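Local coordinates for protein 2-nitropropane dioxygenase (Streptomyces ansochromogenes, PDB 3BW2) that probably uses FMN and molecular oxygen to carry out the oxidative denitrification of alkyl nitronates such as propionate 3-nitronate, at residues 329-333 with 334-338. Numbering follows the deposited sequence.
Sequences RELPA and GRLVE
Leu331 lays its CD1 methyl against the root of the Leu336 side chain, CD1 to CB 3.4 Å, closer than two carbons normally pack, and the two leucines cross at about a right angle. Leu331 holds CG between its backbone N and carbonyl carbon (chi1 38°), which brings CD1 up to the Leu336 CB. From Leu336, CD1 reaches on to the Arg329 guanidinium, 4.1 Å from NE. The far end of that arginine is claimed elsewhere, by a salt bridge from NH1 to Glu343 of helix 333-350. The N-terminus of this helix, the last of the TIM-barrel chain, has Pro332 as N-cap residue. Pro332 O accepts Leu336 N at 3.0 Å, in the carbonyl plane, plus a weak bond from Arg335 N; Ala333 O takes Val337 N at 3.0 Å. The Pro332 ring runs alongside the Arg335 chain, CB to CG 3.8 Å. Bends at chi2 and chi3 fold that arginine so that NE meets Glu338 OE2 at 2.9 Å from above the carboxylate plane, a salt bridge between residues three apart on the helix. Phe240, from helix 238-241, packs on Ala333, Leu336 and Val337; the Leu336 side chain lies about 10 Å from the FMN.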
ATOM      1  N   ARG A 329      10.736  15.097  -8.994  1.00 23.92           N
ATOM      2  CA  ARG A 329      11.886  15.799  -9.552  1.00 26.48           C
ATOM      3  C   ARG A 329      11.432  16.790 -10.629  1.00 26.24           C
ATOM      4  O   ARG A 329      10.659  16.442 -11.518  1.00 24.70           O
ATOM      5  CB  ARG A 329      12.885  14.776 -10.112  1.00 27.44           C
ATOM      6  CG  ARG A 329      13.538  13.931  -9.018  1.00 27.08           C
ATOM      7  CD  ARG A 329      14.536  12.905  -9.550  1.00 30.32           C
ATOM      8  NE  ARG A 329      13.887  11.693 -10.045  1.00 29.37           N
ATOM      9  CZ  ARG A 329      14.530  10.557 -10.300  1.00 30.43           C
ATOM     10  NH1 ARG A 329      15.843  10.482 -10.105  1.00 31.51           N
ATOM     11  NH2 ARG A 329      13.862   9.490 -10.732  1.00 24.02           N
ATOM     12  N   GLU A 330      11.907  18.030 -10.528  1.00 26.43           N
ATOM     13  CA  GLU A 330      11.535  19.083 -11.468  1.00 28.21           C
ATOM     14  C   GLU A 330      12.535  19.263 -12.602  1.00 28.25           C
ATOM     15  O   GLU A 330      13.587  19.874 -12.427  1.00 28.01           O
ATOM     16  CB  GLU A 330      11.379  20.415 -10.730  1.00 31.11           C
ATOM     17  CG  GLU A 330      10.363  20.397  -9.602  1.00 35.31           C
ATOM     18  CD  GLU A 330      10.374  21.687  -8.800  1.00 39.95           C
ATOM     19  OE1 GLU A 330      11.444  22.041  -8.256  1.00 41.92           O
ATOM     20  OE2 GLU A 330       9.318  22.347  -8.712  1.00 41.52           O
ATOM     21  N   LEU A 331      12.188  18.743 -13.770  1.00 27.30           N
ATOM     22  CA  LEU A 331      13.038  18.839 -14.947  1.00 25.60           C
ATOM     23  C   LEU A 331      12.183  18.480 -16.149  1.00 23.32           C
ATOM     24  O   LEU A 331      11.023  18.114 -15.984  1.00 21.53           O
ATOM     25  CB  LEU A 331      14.218  17.870 -14.821  1.00 28.59           C
ATOM     26  CG  LEU A 331      13.958  16.498 -14.192  1.00 29.69           C
ATOM     27  CD1 LEU A 331      12.842  15.781 -14.905  1.00 32.70           C
ATOM     28  CD2 LEU A 331      15.234  15.678 -14.252  1.00 33.16           C
ATOM     29  N   PRO A 332      12.734  18.587 -17.372  1.00 22.18           N
ATOM     30  CA  PRO A 332      11.943  18.245 -18.561  1.00 21.40           C
ATOM     31  C   PRO A 332      11.511  16.783 -18.490  1.00 19.77           C
ATOM     32  O   PRO A 332      12.269  15.928 -18.023  1.00 19.20           O
ATOM     33  CB  PRO A 332      12.915  18.501 -19.713  1.00 20.33           C
ATOM     34  CG  PRO A 332      13.797  19.600 -19.171  1.00 22.50           C
ATOM     35  CD  PRO A 332      14.047  19.143 -17.754  1.00 21.19           C
ATOM     36  N   ALA A 333      10.294  16.500 -18.945  1.00 18.27           N
ATOM     37  CA  ALA A 333       9.774  15.137 -18.922  1.00 17.78           C
ATOM     38  C   ALA A 333      10.688  14.169 -19.670  1.00 18.68           C
ATOM     39  O   ALA A 333      10.873  13.026 -19.244  1.00 17.58           O
ATOM     40  CB  ALA A 333       8.376  15.107 -19.521  1.00 17.28           C
ATOM     41  N   GLY A 334      11.255  14.627 -20.783  1.00 18.88           N
ATOM     42  CA  GLY A 334      12.146  13.779 -21.556  1.00 18.00           C
ATOM     43  C   GLY A 334      13.372  13.368 -20.754  1.00 18.70           C
ATOM     44  O   GLY A 334      13.837  12.233 -20.851  1.00 17.19           O
ATOM     45  N   ARG A 335      13.897  14.293 -19.956  1.00 17.24           N
ATOM     46  CA  ARG A 335      15.065  13.998 -19.143  1.00 18.09           C
ATOM     47  C   ARG A 335      14.678  13.060 -17.998  1.00 18.83           C
ATOM     48  O   ARG A 335      15.478  12.229 -17.573  1.00 18.56           O
ATOM     49  CB  ARG A 335      15.676  15.295 -18.592  1.00 17.24           C
ATOM     50  CG  ARG A 335      15.997  16.354 -19.660  1.00 18.71           C
ATOM     51  CD  ARG A 335      16.720  15.780 -20.886  1.00 18.67           C
ATOM     52  NE  ARG A 335      18.017  15.181 -20.574  1.00 20.28           N
ATOM     53  CZ  ARG A 335      19.156  15.853 -20.396  1.00 21.39           C
ATOM     54  NH1 ARG A 335      19.189  17.177 -20.496  1.00 20.62           N
ATOM     55  NH2 ARG A 335      20.274  15.193 -20.123  1.00 18.20           N
ATOM     56  N   LEU A 336      13.448  13.185 -17.507  1.00 20.76           N
ATOM     57  CA  LEU A 336      12.979  12.317 -16.426  1.00 20.90           C
ATOM     58  C   LEU A 336      12.890  10.876 -16.928  1.00 20.90           C
ATOM     59  O   LEU A 336      13.178   9.931 -16.192  1.00 20.52           O
ATOM     60  CB  LEU A 336      11.602  12.764 -15.917  1.00 19.50           C
ATOM     61  CG  LEU A 336      10.956  11.819 -14.895  1.00 20.06           C
ATOM     62  CD1 LEU A 336      11.840  11.714 -13.648  1.00 19.39           C
ATOM     63  CD2 LEU A 336       9.570  12.329 -14.531  1.00 18.63           C
ATOM     64  N   VAL A 337      12.480  10.709 -18.182  1.00 20.22           N
ATOM     65  CA  VAL A 337      12.385   9.375 -18.756  1.00 18.79           C
ATOM     66  C   VAL A 337      13.789   8.783 -18.825  1.00 20.65           C
ATOM     67  O   VAL A 337      13.990   7.606 -18.522  1.00 20.03           O
ATOM     68  CB  VAL A 337      11.768   9.409 -20.172  1.00 19.34           C
ATOM     69  CG1 VAL A 337      11.873   8.032 -20.817  1.00 15.43           C
ATOM     70  CG2 VAL A 337      10.302   9.843 -20.089  1.00 15.92           C
ATOM     71  N   GLU A 338      14.761   9.613 -19.209  1.00 20.48           N
ATOM     72  CA  GLU A 338      16.148   9.171 -19.306  1.00 21.91           C
ATOM     73  C   GLU A 338      16.687   8.749 -17.942  1.00 21.94           C
ATOM     74  O   GLU A 338      17.361   7.722 -17.826  1.00 22.12           O
ATOM     75  CB  GLU A 338      17.025  10.285 -19.892  1.00 24.09           C
ATOM     76  CG  GLU A 338      16.669  10.643 -21.329  1.00 26.61           C
ATOM     77  CD  GLU A 338      17.474  11.818 -21.865  1.00 29.10           C
ATOM     78  OE1 GLU A 338      17.255  12.195 -23.040  1.00 29.17           O
ATOM     79  OE2 GLU A 338      18.323  12.360 -21.118  1.00 27.78           O
TER